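Local coordinates for UPF0141 protein yjdB (Campylobacter jejuni subsp. jejuni HB93-13, PDB 4TN0) that probably transfers phosphoethanolamine to periplasmic targets through its zinc-binding domain, and is required for polymyxin resistance and motility, at residues Leu274-Asn280 against Leu307-Pro311; Ile5-Arg11 against Val93-Val99; Tyr38-Thr43 against Ile190-Asp194; Thr16-Val21 against Ser216-Phe222. One frame throughout, in Å; residues are numbered along the deposited sequence.

Contact 1: residues Leu274-Asn280 against Leu307-Pro311; sequences LKLSQDN and LKANP
Leu307 packs its two methyl branches against the strand side of residues 274-280. Its CG stands opposite the backbone N (chi1 177°), which sends CD1 to Leu274 CD1 at 3.6 Å and to Leu276 CD2 at 3.7 Å. Leu274 and Leu307 run antiparallel alongside each other. The other branch of Leu307, CD2, touches Asn280 ND2 at 3.6 Å, and that nitrogen bonds the carbonyl of Tyr300. The Asn310 side chain packs against Ser277 and Asn280, and no other residue here is covered as much by the opposite segment. This is the tight part.

Next to it the backbones are tied once. Asn310 N donates to Lys275 O at 2.9 Å in an almost straight bond (177° at the hydrogen). Ala309 lays its CB near the same carbonyl, 3.6 Å from Lys275 O.

The turn beside Asn310 is braced from within. Ser277 OG accepts from Asp279 N at 3.2 Å, an ST turn. Asn280 OD1 folds back to accept from Ser277 N at 3.0 Å.

The solvent side is looser. Lys275 runs out as a long arm, and its NZ only approaches the backbone of Pro311, the last modelled residue. Asp279 turns its OD1 to Arg78 N.

Strand 276-277 is an outermost strand of the mixed sheet and pairs with strand 53-59. Gln278 then reaches the backbone of Cys61 and of Asp226, a zinc ligand. The C-terminal tail thus covers an edge of the alkaline phosphatase-like fold, close to its metal site.

Contact 2: residues Ile5-Arg11 against Val93-Val99; sequences IANDAYR and VLYKTGV
Arg11 lays its CG and CD along the CG2 methyl of Thr97, the two side chains meeting at a slant. A bend at chi3 (37°) then swings the guanidinium toward Val99. Val99 CG2 sits over one face, 3.4 Å above the plane and offset toward the rim. The Thr97 carbonyl lies at the edge instead. NH1 of Arg11 is 2.6 Å from Thr97 O, but the angle at the hydrogen makes this a weak bond.

At the far end Lys96 does the gripping. Its CG lies between the backbone N and the carbonyl carbon (chi1 77°), and the chain beyond is extended. NZ of Lys96 meets Ile5 O head-on at 2.6 Å and makes a weaker bond to Ala6 O at 3.2 Å. Glu88 adds a salt bridge to the same ammonium and also binds Ile5 N.

Val93 fills the middle. Its CG2 is 4.1 Å from Ala6 CB and 4.2 Å from Ile5 CG1, while CG1 faces Ala9 CB. Ala6 to Ala9 form a type I turn, which brings both alanine methyls toward the helix.

Helix 90-96 ends here in a Schellman motif with Gly98 as the C-prime residue. Both cations bond backbone carbonyls, Lys96 in the N-terminal segment and Arg11 at the helix end, and Lys96 also has Glu88 as a counter-ion. A positive group there would probably be favoured by the partial negative charge of the helix C-terminus.

Contact 3: residues Tyr38-Thr43 against Ile190-Asp194; sequences YTKNDT and INTYD
Tyr38 and Asp194 point at each other and meet at the hydroxyl. Tyr38 OH donates to Asp194 OD2 at 2.5 Å, on the syn lone pair of that oxygen. The oxygen lies at the ring edge, in the ring plane, while the carboxylate is turned 76° from the ring. The chi1 of Tyr38 is -180°, with CG trans to N, and this extends the ring from the loop toward the helix. Lys40 N lies over the centre of one ring face.

Asn41 comes in crosswise to Asp194, and its amide is nearly perpendicular to the carboxylate (89°). Asn41 ND2 donates to the anti lone pair of Asp194 OD2 at 3.0 Å. The same nitrogen donates to Asn191 OD1 at 3.2 Å, and this acceptor lies close to the Asn41 amide plane. One carboxylate oxygen thus takes two protein donors, and one amide nitrogen serves two acceptors. Asn32 ND2 binds Asp194 OD1, which helps fix the carboxylate's rotation. Asn191 is held in turn by its ND2 on Pro174 O.

Methyl groups flank the polar cluster. Ile190 CG2 is 3.3 Å from Tyr38 OH, and Thr43 CG2 is 3.8 Å from Asp194 CB. Thr43 OG1 itself is tied to Asn32 O.

The arrangement is a loop docked on a helix by a buried carboxylate. It fastens the connection between strands 18-24 and 53-59 to helix 186-211 of the alkaline phosphatase-like domain.

Contact 4: residues Thr16-Val21 against Ser216-Phe222; sequences TKKLLV and SYESSLF
Tyr217 turns the edge of its ring to the neighbouring strand. Its CD1 is 3.6 Å from Lys18 N, which lies near the ring plane, and the Lys17 carbonyl carbon approaches obliquely. The hydroxyl goes on to Ser144 O. The Glu218 carboxylate is met otherwise. Lys18 runs alongside Glu218, bends at chi4 (-84°), and brings NZ to Glu218 OE1 at 2.7 Å from above the carboxylate plane. This salt bridge is backed by a cation-pi contact of Lys18 with Tyr288.

The strands 18-21 and 218-222 themselves run parallel, 11° apart. Leu19 gives both N and O to the one neighbouring strand: N to Glu218 O and O to Ser220 N, each 2.8 Å. Val21 repeats this with Ser220 O and Phe222 N.

Leu20 CD1 lies 3.5 Å from Ser220 CB, on the face covered by helix 281-288. Val21 CG1 touches Leu221 CD1 at 3.9 Å on the other face, packed by helix 186-211, where Leu19 and Ser219 also lie.

The backbone ladder joins two central strands. Ser220 OG is satisfied by Tyr288 and Ser259. Charge is kept to the strand starts, where Lys18 probably also eases the closeness of Glu218 to Asp261.

Contact 4 joins two central strands of the sheet, mostly buried but with exposed starts. Contact 1 is about as near the chain's centre and holds an outermost strand of the same sheet, with the chain's C-terminal tail in place of a partner strand. Contacts 2 and 3 are peripheral, on opposite sides of the chain's centre and about 41 Å apart between centres. Both fix a loop to a helix, but contact 2 relies on cations and carbonyls, and contact 3 on a buried carboxylate. Helix 186-211 of contact 3 leads into strand 218-224 of contact 4. Regular backbone pairing marks contact 4, whereas side-chain bonds carry contact 3, and leucine packing and the well-covered Asn310 carry contact 1.

Contact 1: residues Leu274-Asn280 against Leu307-Pro311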
# COMPACT_ATOMS: atom_id res chain seq x y z
N LEU A 274 15.18 8.23 -1.71
CA LEU A 274 15.40 8.04 -3.15
C LEU A 274 14.11 8.16 -3.96
O LEU A 274 13.06 7.72 -3.50
CB LEU A 274 16.02 6.66 -3.42
CG LEU A 274 17.43 6.34 -2.93
CD1 LEU A 274 17.57 4.84 -2.80
CD2 LEU A 274 18.47 6.89 -3.89
N LYS A 275 14.21 8.73 -5.16
CA LYS A 275 13.06 8.79 -6.07
C LYS A 275 12.62 7.38 -6.49
O LYS A 275 13.16 6.78 -7.43
CB LYS A 275 13.39 9.66 -7.29
CG LYS A 275 12.29 9.77 -8.34
CD LYS A 275 12.66 10.78 -9.43
CE LYS A 275 11.50 11.13 -10.36
NZ LYS A 275 11.48 10.31 -11.62
N LEU A 276 11.64 6.85 -5.77
CA LEU A 276 11.09 5.53 -6.03
C LEU A 276 9.62 5.66 -6.40
O LEU A 276 9.11 6.77 -6.51
CB LEU A 276 11.30 4.63 -4.82
CG LEU A 276 12.76 4.51 -4.43
CD1 LEU A 276 12.91 4.23 -2.95
CD2 LEU A 276 13.39 3.40 -5.25
N SER A 277 8.94 4.52 -6.58
CA SER A 277 7.58 4.53 -7.09
C SER A 277 6.93 3.15 -7.07
O SER A 277 7.53 2.19 -6.66
CB SER A 277 7.55 5.07 -8.52
OG SER A 277 8.12 4.13 -9.40
N GLN A 278 5.69 3.07 -7.52
CA GLN A 278 5.01 1.79 -7.61
C GLN A 278 5.71 0.85 -8.60
O GLN A 278 5.55 -0.37 -8.52
CB GLN A 278 3.54 2.00 -8.01
CG GLN A 278 2.65 2.26 -6.79
CD GLN A 278 1.34 2.97 -7.12
OE1 GLN A 278 0.97 3.14 -8.28
NE2 GLN A 278 0.64 3.41 -6.08
N ASP A 279 6.50 1.42 -9.50
CA ASP A 279 7.33 0.62 -10.41
C ASP A 279 8.16 -0.43 -9.63
O ASP A 279 8.34 -1.55 -10.07
CB ASP A 279 8.26 1.53 -11.22
CG ASP A 279 7.54 2.28 -12.33
OD1 ASP A 279 6.35 1.99 -12.58
OD2 ASP A 279 8.17 3.15 -12.98
N ASN A 280 8.63 -0.03 -8.45
CA ASN A 280 9.46 -0.84 -7.58
C ASN A 280 8.75 -2.02 -6.92
O ASN A 280 9.42 -2.84 -6.30
CB ASN A 280 10.06 0.02 -6.47
CG ASN A 280 11.04 1.04 -6.99
OD1 ASN A 280 10.70 2.19 -7.24
ND2 ASN A 280 12.29 0.61 -7.17
N LEU A 307 19.83 -1.59 -5.23
CA LEU A 307 18.74 -0.68 -5.59
C LEU A 307 19.26 0.71 -5.92
O LEU A 307 20.05 1.28 -5.18
CB LEU A 307 17.69 -0.63 -4.45
CG LEU A 307 16.40 0.23 -4.36
CD1 LEU A 307 16.61 1.75 -4.34
CD2 LEU A 307 15.37 -0.15 -5.41
N LYS A 308 18.82 1.23 -7.06
CA LYS A 308 19.03 2.63 -7.40
C LYS A 308 17.67 3.30 -7.57
O LYS A 308 16.63 2.64 -7.55
CB LYS A 308 19.87 2.77 -8.67
CG LYS A 308 20.94 1.69 -8.84
CD LYS A 308 21.48 1.66 -10.27
CE LYS A 308 22.69 0.73 -10.44
NZ LYS A 308 23.48 1.08 -11.66
N ALA A 309 17.69 4.62 -7.71
CA ALA A 309 16.48 5.40 -7.94
C ALA A 309 15.94 5.19 -9.35
O ALA A 309 16.62 4.65 -10.21
CB ALA A 309 16.75 6.87 -7.69
N ASN A 310 14.70 5.64 -9.57
CA ASN A 310 14.11 5.61 -10.90
C ASN A 310 14.75 6.64 -11.82
O ASN A 310 15.09 7.74 -11.38
CB ASN A 310 12.60 5.87 -10.85
CG ASN A 310 11.85 4.90 -9.93
OD1 ASN A 310 12.44 4.01 -9.31
ND2 ASN A 310 10.54 5.09 -9.83
N PRO A 311 14.92 6.29 -13.10
CA PRO A 311 15.37 7.23 -14.13
C PRO A 311 14.46 8.45 -14.25
O PRO A 311 14.34 9.01 -15.34
CB PRO A 311 15.34 6.40 -15.41
CG PRO A 311 15.56 4.99 -14.94
CD PRO A 311 14.87 4.90 -13.60

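Contact 2: residues Ile5-Arg11 against Val93-Val99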
# COMPACT_ATOMS: atom_id res chain seq x y z
N ILE A 5 3.87 -14.91 -17.37
CA ILE A 5 5.14 -14.19 -17.32
C ILE A 5 6.09 -14.88 -16.38
O ILE A 5 5.67 -15.71 -15.57
CB ILE A 5 4.98 -12.72 -16.89
CG1 ILE A 5 4.51 -12.63 -15.44
CG2 ILE A 5 4.04 -11.96 -17.83
CD1 ILE A 5 4.78 -11.26 -14.82
N ALA A 6 7.36 -14.48 -16.44
CA ALA A 6 8.40 -15.07 -15.61
C ALA A 6 8.30 -16.60 -15.64
O ALA A 6 8.19 -17.25 -14.60
CB ALA A 6 8.29 -14.55 -14.18
N ASN A 7 8.34 -17.17 -16.84
CA ASN A 7 8.13 -18.60 -17.01
C ASN A 7 9.29 -19.44 -16.44
O ASN A 7 9.15 -20.63 -16.22
CB ASN A 7 7.91 -18.92 -18.50
CG ASN A 7 6.69 -18.24 -19.08
OD1 ASN A 7 5.59 -18.29 -18.51
ND2 ASN A 7 6.85 -17.63 -20.25
N ASP A 8 10.43 -18.79 -16.22
CA ASP A 8 11.62 -19.42 -15.66
C ASP A 8 11.75 -19.28 -14.14
O ASP A 8 12.86 -19.39 -13.62
CB ASP A 8 12.87 -18.81 -16.29
CG ASP A 8 12.97 -17.32 -15.99
OD1 ASP A 8 11.91 -16.71 -15.76
OD2 ASP A 8 14.09 -16.76 -15.97
N ALA A 9 10.67 -19.05 -13.41
CA ALA A 9 10.83 -18.67 -12.01
C ALA A 9 10.77 -19.86 -11.04
O ALA A 9 10.07 -20.85 -11.29
CB ALA A 9 9.78 -17.62 -11.62
N TYR A 10 11.49 -19.76 -9.93
CA TYR A 10 11.52 -20.84 -8.94
C TYR A 10 12.12 -20.40 -7.60
O TYR A 10 12.81 -19.37 -7.52
CB TYR A 10 12.31 -22.06 -9.48
CG TYR A 10 13.78 -21.76 -9.75
CD1 TYR A 10 14.73 -21.87 -8.74
CD2 TYR A 10 14.21 -21.40 -11.03
CE1 TYR A 10 16.08 -21.60 -8.98
CE2 TYR A 10 15.56 -21.13 -11.28
CZ TYR A 10 16.49 -21.23 -10.25
OH TYR A 10 17.83 -20.96 -10.48
N ARG A 11 11.81 -21.16 -6.55
CA ARG A 11 12.48 -21.03 -5.26
C ARG A 11 13.05 -22.38 -4.78
O ARG A 11 14.12 -22.43 -4.16
CB ARG A 11 11.52 -20.43 -4.23
CG ARG A 11 11.14 -18.98 -4.57
CD ARG A 11 10.01 -18.39 -3.71
NE ARG A 11 9.99 -18.81 -2.31
CZ ARG A 11 9.21 -19.79 -1.86
NH1 ARG A 11 8.42 -20.42 -2.71
NH2 ARG A 11 9.24 -20.14 -0.59
N VAL A 93 3.12 -14.94 -9.79
CA VAL A 93 4.48 -15.47 -9.74
C VAL A 93 4.79 -16.05 -8.37
O VAL A 93 5.33 -17.15 -8.29
CB VAL A 93 5.52 -14.40 -10.10
CG1 VAL A 93 6.93 -14.97 -9.98
CG2 VAL A 93 5.26 -13.91 -11.51
N LEU A 94 4.40 -15.36 -7.30
CA LEU A 94 4.65 -15.91 -5.97
C LEU A 94 3.84 -17.17 -5.73
O LEU A 94 4.33 -18.11 -5.10
CB LEU A 94 4.33 -14.89 -4.89
CG LEU A 94 5.09 -13.57 -4.90
CD1 LEU A 94 4.47 -12.64 -3.86
CD2 LEU A 94 6.54 -13.80 -4.61
N TYR A 95 2.61 -17.21 -6.24
CA TYR A 95 1.74 -18.37 -6.04
C TYR A 95 2.25 -19.60 -6.77
O TYR A 95 2.27 -20.70 -6.22
CB TYR A 95 0.32 -18.07 -6.52
CG TYR A 95 -0.64 -19.26 -6.48
CD1 TYR A 95 -1.46 -19.48 -5.38
CD2 TYR A 95 -0.72 -20.14 -7.56
CE1 TYR A 95 -2.34 -20.55 -5.35
CE2 TYR A 95 -1.59 -21.22 -7.54
CZ TYR A 95 -2.40 -21.42 -6.43
OH TYR A 95 -3.27 -22.49 -6.41
N LYS A 96 2.64 -19.42 -8.03
CA LYS A 96 3.07 -20.54 -8.84
C LYS A 96 4.44 -21.04 -8.40
O LYS A 96 4.87 -22.12 -8.78
CB LYS A 96 3.05 -20.16 -10.33
CG LYS A 96 4.21 -19.30 -10.78
CD LYS A 96 4.04 -18.92 -12.24
CE LYS A 96 5.29 -18.25 -12.78
NZ LYS A 96 5.02 -17.74 -14.14
N THR A 97 5.09 -20.25 -7.55
CA THR A 97 6.44 -20.51 -7.08
C THR A 97 6.35 -21.04 -5.62
O THR A 97 7.33 -21.20 -4.90
CB THR A 97 7.27 -19.21 -7.26
OG1 THR A 97 7.72 -19.15 -8.62
CG2 THR A 97 8.44 -19.16 -6.43
N GLY A 98 5.12 -21.35 -5.21
CA GLY A 98 4.89 -22.06 -3.97
C GLY A 98 4.72 -21.22 -2.72
O GLY A 98 4.55 -21.77 -1.64
N VAL A 99 4.78 -19.90 -2.85
CA VAL A 99 4.54 -19.01 -1.71
C VAL A 99 3.07 -19.04 -1.28
O VAL A 99 2.17 -19.09 -2.11
CB VAL A 99 4.95 -17.57 -2.04
CG1 VAL A 99 4.88 -16.69 -0.81
CG2 VAL A 99 6.34 -17.57 -2.64

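Contact 3: residues Tyr38-Thr43 against Ile190-Asp194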
# COMPACT_ATOMS: atom_id res chain seq x y z
N TYR A 38 4.67 16.70 7.64
CA TYR A 38 3.39 17.40 7.74
C TYR A 38 3.19 17.85 9.19
O TYR A 38 3.33 17.06 10.11
CB TYR A 38 2.25 16.50 7.26
CG TYR A 38 0.84 17.07 7.29
CD1 TYR A 38 0.49 18.18 6.51
CD2 TYR A 38 -0.15 16.47 8.06
CE1 TYR A 38 -0.81 18.68 6.53
CE2 TYR A 38 -1.44 16.96 8.07
CZ TYR A 38 -1.77 18.06 7.32
OH TYR A 38 -3.08 18.51 7.38
N THR A 39 2.84 19.11 9.40
CA THR A 39 2.81 19.63 10.76
C THR A 39 1.43 20.03 11.33
O THR A 39 1.26 20.07 12.55
CB THR A 39 3.74 20.84 10.83
OG1 THR A 39 3.43 21.70 9.74
CG2 THR A 39 5.17 20.40 10.66
N LYS A 40 0.44 20.24 10.47
CA LYS A 40 -0.89 20.69 10.90
C LYS A 40 -1.50 19.67 11.85
O LYS A 40 -1.89 20.02 12.96
CB LYS A 40 -1.80 20.91 9.69
CG LYS A 40 -3.28 21.23 10.01
CD LYS A 40 -3.58 22.72 9.96
CE LYS A 40 -5.04 23.02 10.35
NZ LYS A 40 -6.06 22.29 9.52
N ASN A 41 -1.60 18.42 11.42
CA ASN A 41 -2.07 17.34 12.30
C ASN A 41 -1.10 16.17 12.29
O ASN A 41 -0.56 15.82 11.25
CB ASN A 41 -3.48 16.87 11.89
CG ASN A 41 -4.51 18.00 11.94
OD1 ASN A 41 -4.47 18.83 12.84
ND2 ASN A 41 -5.43 18.01 10.99
N ASP A 42 -0.83 15.59 13.46
CA ASP A 42 0.10 14.46 13.57
C ASP A 42 -0.56 13.15 13.13
O ASP A 42 -0.94 12.32 13.96
CB ASP A 42 0.63 14.30 15.00
CG ASP A 42 1.70 13.22 15.10
OD1 ASP A 42 2.27 12.84 14.06
OD2 ASP A 42 1.95 12.72 16.22
N THR A 43 -0.67 12.97 11.81
CA THR A 43 -1.37 11.83 11.23
C THR A 43 -0.70 10.48 11.49
O THR A 43 -1.33 9.42 11.41
CB THR A 43 -1.52 11.99 9.72
OG1 THR A 43 -0.23 12.25 9.15
CG2 THR A 43 -2.46 13.14 9.40
N ILE A 190 -9.80 19.19 5.47
CA ILE A 190 -8.47 18.63 5.72
C ILE A 190 -8.47 17.78 6.98
O ILE A 190 -7.84 16.70 7.02
CB ILE A 190 -7.38 19.73 5.83
CG1 ILE A 190 -7.44 20.68 4.62
CG2 ILE A 190 -6.00 19.12 6.05
CD1 ILE A 190 -7.05 20.06 3.35
N ASN A 191 -9.13 18.28 8.03
CA ASN A 191 -9.20 17.54 9.28
C ASN A 191 -9.80 16.16 9.04
O ASN A 191 -9.27 15.15 9.49
CB ASN A 191 -10.04 18.28 10.33
CG ASN A 191 -9.35 19.51 10.91
OD1 ASN A 191 -8.13 19.64 10.87
ND2 ASN A 191 -10.14 20.39 11.51
N THR A 192 -10.91 16.13 8.31
CA THR A 192 -11.60 14.88 8.02
C THR A 192 -10.70 13.92 7.27
O THR A 192 -10.67 12.72 7.56
CB THR A 192 -12.87 15.14 7.20
OG1 THR A 192 -13.53 16.30 7.71
CG2 THR A 192 -13.80 13.94 7.24
N TYR A 193 -9.96 14.47 6.31
CA TYR A 193 -9.05 13.69 5.48
C TYR A 193 -7.93 13.12 6.34
O TYR A 193 -7.55 11.95 6.17
CB TYR A 193 -8.50 14.54 4.31
CG TYR A 193 -7.55 13.78 3.40
CD1 TYR A 193 -8.04 12.86 2.47
CD2 TYR A 193 -6.17 13.99 3.46
CE1 TYR A 193 -7.18 12.14 1.64
CE2 TYR A 193 -5.30 13.29 2.63
CZ TYR A 193 -5.81 12.37 1.72
OH TYR A 193 -4.97 11.68 0.89
N ASP A 194 -7.41 13.94 7.25
CA ASP A 194 -6.33 13.55 8.15
C ASP A 194 -6.75 12.49 9.18
O ASP A 194 -5.95 11.59 9.54
CB ASP A 194 -5.80 14.78 8.88
CG ASP A 194 -4.94 15.64 7.98
OD1 ASP A 194 -4.62 15.17 6.87
OD2 ASP A 194 -4.55 16.74 8.39

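Contact 4: residues Thr16-Val21 against Ser216-Phe222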
# COMPACT_ATOMS: atom_id res chain seq x y z
N THR A 16 14.15 -20.27 5.16
CA THR A 16 13.87 -19.41 6.32
C THR A 16 12.34 -19.23 6.50
O THR A 16 11.58 -19.34 5.54
CB THR A 16 14.52 -17.99 6.18
OG1 THR A 16 15.89 -18.11 5.77
CG2 THR A 16 14.50 -17.23 7.51
N LYS A 17 11.89 -18.97 7.72
CA LYS A 17 10.45 -18.83 7.92
C LYS A 17 10.08 -17.34 7.73
O LYS A 17 10.61 -16.46 8.42
CB LYS A 17 10.06 -19.37 9.31
CG LYS A 17 10.48 -20.83 9.49
CD LYS A 17 9.36 -21.77 9.97
CE LYS A 17 9.90 -23.21 10.16
NZ LYS A 17 10.91 -23.42 11.26
N LYS A 18 9.20 -17.06 6.77
CA LYS A 18 8.95 -15.67 6.32
C LYS A 18 7.46 -15.26 6.28
O LYS A 18 6.58 -16.06 5.92
CB LYS A 18 9.57 -15.44 4.94
CG LYS A 18 11.08 -15.32 4.89
CD LYS A 18 11.55 -15.19 3.45
CE LYS A 18 12.99 -14.72 3.37
NZ LYS A 18 13.11 -13.23 3.47
N LEU A 19 7.19 -14.01 6.64
CA LEU A 19 5.84 -13.44 6.54
C LEU A 19 5.85 -11.98 6.09
O LEU A 19 6.28 -11.11 6.83
CB LEU A 19 5.12 -13.53 7.89
CG LEU A 19 3.76 -12.82 7.98
CD1 LEU A 19 2.81 -13.30 6.89
CD2 LEU A 19 3.14 -12.99 9.36
N LEU A 20 5.31 -11.72 4.89
CA LEU A 20 5.18 -10.34 4.43
C LEU A 20 3.69 -9.94 4.41
O LEU A 20 2.85 -10.63 3.84
CB LEU A 20 5.81 -10.15 3.03
CG LEU A 20 5.71 -8.73 2.45
CD1 LEU A 20 6.39 -7.75 3.39
CD2 LEU A 20 6.30 -8.61 1.05
N VAL A 21 3.39 -8.84 5.10
CA VAL A 21 2.05 -8.25 5.04
C VAL A 21 2.14 -7.01 4.15
O VAL A 21 2.84 -6.04 4.48
CB VAL A 21 1.50 -7.87 6.45
CG1 VAL A 21 0.22 -7.06 6.32
CG2 VAL A 21 1.24 -9.12 7.31
N SER A 216 8.21 -16.56 15.52
CA SER A 216 8.64 -17.83 14.97
C SER A 216 9.06 -17.56 13.51
O SER A 216 9.69 -18.38 12.85
CB SER A 216 7.52 -18.87 15.07
OG SER A 216 7.87 -20.10 14.45
N TYR A 217 8.67 -16.37 13.03
CA TYR A 217 8.86 -15.91 11.66
C TYR A 217 9.66 -14.60 11.52
O TYR A 217 9.77 -13.81 12.46
CB TYR A 217 7.51 -15.68 10.99
CG TYR A 217 6.74 -16.93 10.66
CD1 TYR A 217 6.81 -17.49 9.39
CD2 TYR A 217 5.91 -17.53 11.59
CE1 TYR A 217 6.10 -18.62 9.06
CE2 TYR A 217 5.18 -18.66 11.28
CZ TYR A 217 5.28 -19.20 10.01
OH TYR A 217 4.56 -20.33 9.68
N GLU A 218 10.21 -14.40 10.34
CA GLU A 218 10.75 -13.10 9.97
C GLU A 218 9.60 -12.33 9.30
O GLU A 218 9.09 -12.73 8.24
CB GLU A 218 11.94 -13.24 9.01
CG GLU A 218 12.04 -12.14 7.96
CD GLU A 218 13.13 -12.39 6.94
OE1 GLU A 218 13.02 -11.84 5.81
OE2 GLU A 218 14.09 -13.12 7.26
N SER A 219 9.18 -11.23 9.93
CA SER A 219 7.96 -10.55 9.51
C SER A 219 8.25 -9.15 8.99
O SER A 219 9.06 -8.41 9.54
CB SER A 219 6.97 -10.48 10.68
OG SER A 219 6.55 -11.77 11.08
N SER A 220 7.56 -8.81 7.91
CA SER A 220 7.64 -7.46 7.38
C SER A 220 6.26 -6.90 7.04
O SER A 220 5.35 -7.64 6.62
CB SER A 220 8.53 -7.43 6.15
OG SER A 220 9.83 -7.87 6.48
N LEU A 221 6.11 -5.59 7.26
CA LEU A 221 4.96 -4.84 6.77
C LEU A 221 5.38 -3.84 5.69
O LEU A 221 6.31 -3.04 5.90
CB LEU A 221 4.25 -4.12 7.91
CG LEU A 221 3.24 -3.04 7.48
CD1 LEU A 221 2.07 -3.66 6.74
CD2 LEU A 221 2.74 -2.27 8.70
N PHE A 222 4.73 -3.91 4.53
CA PHE A 222 4.90 -2.88 3.53
C PHE A 222 3.55 -2.29 3.17
O PHE A 222 2.61 -3.03 2.79
CB PHE A 222 5.60 -3.40 2.26
CG PHE A 222 6.01 -2.29 1.32
CD1 PHE A 222 6.81 -1.26 1.76
CD2 PHE A 222 5.57 -2.28 0.01
CE1 PHE A 222 7.16 -0.22 0.92
CE2 PHE A 222 5.92 -1.27 -0.83
CZ PHE A 222 6.72 -0.23 -0.38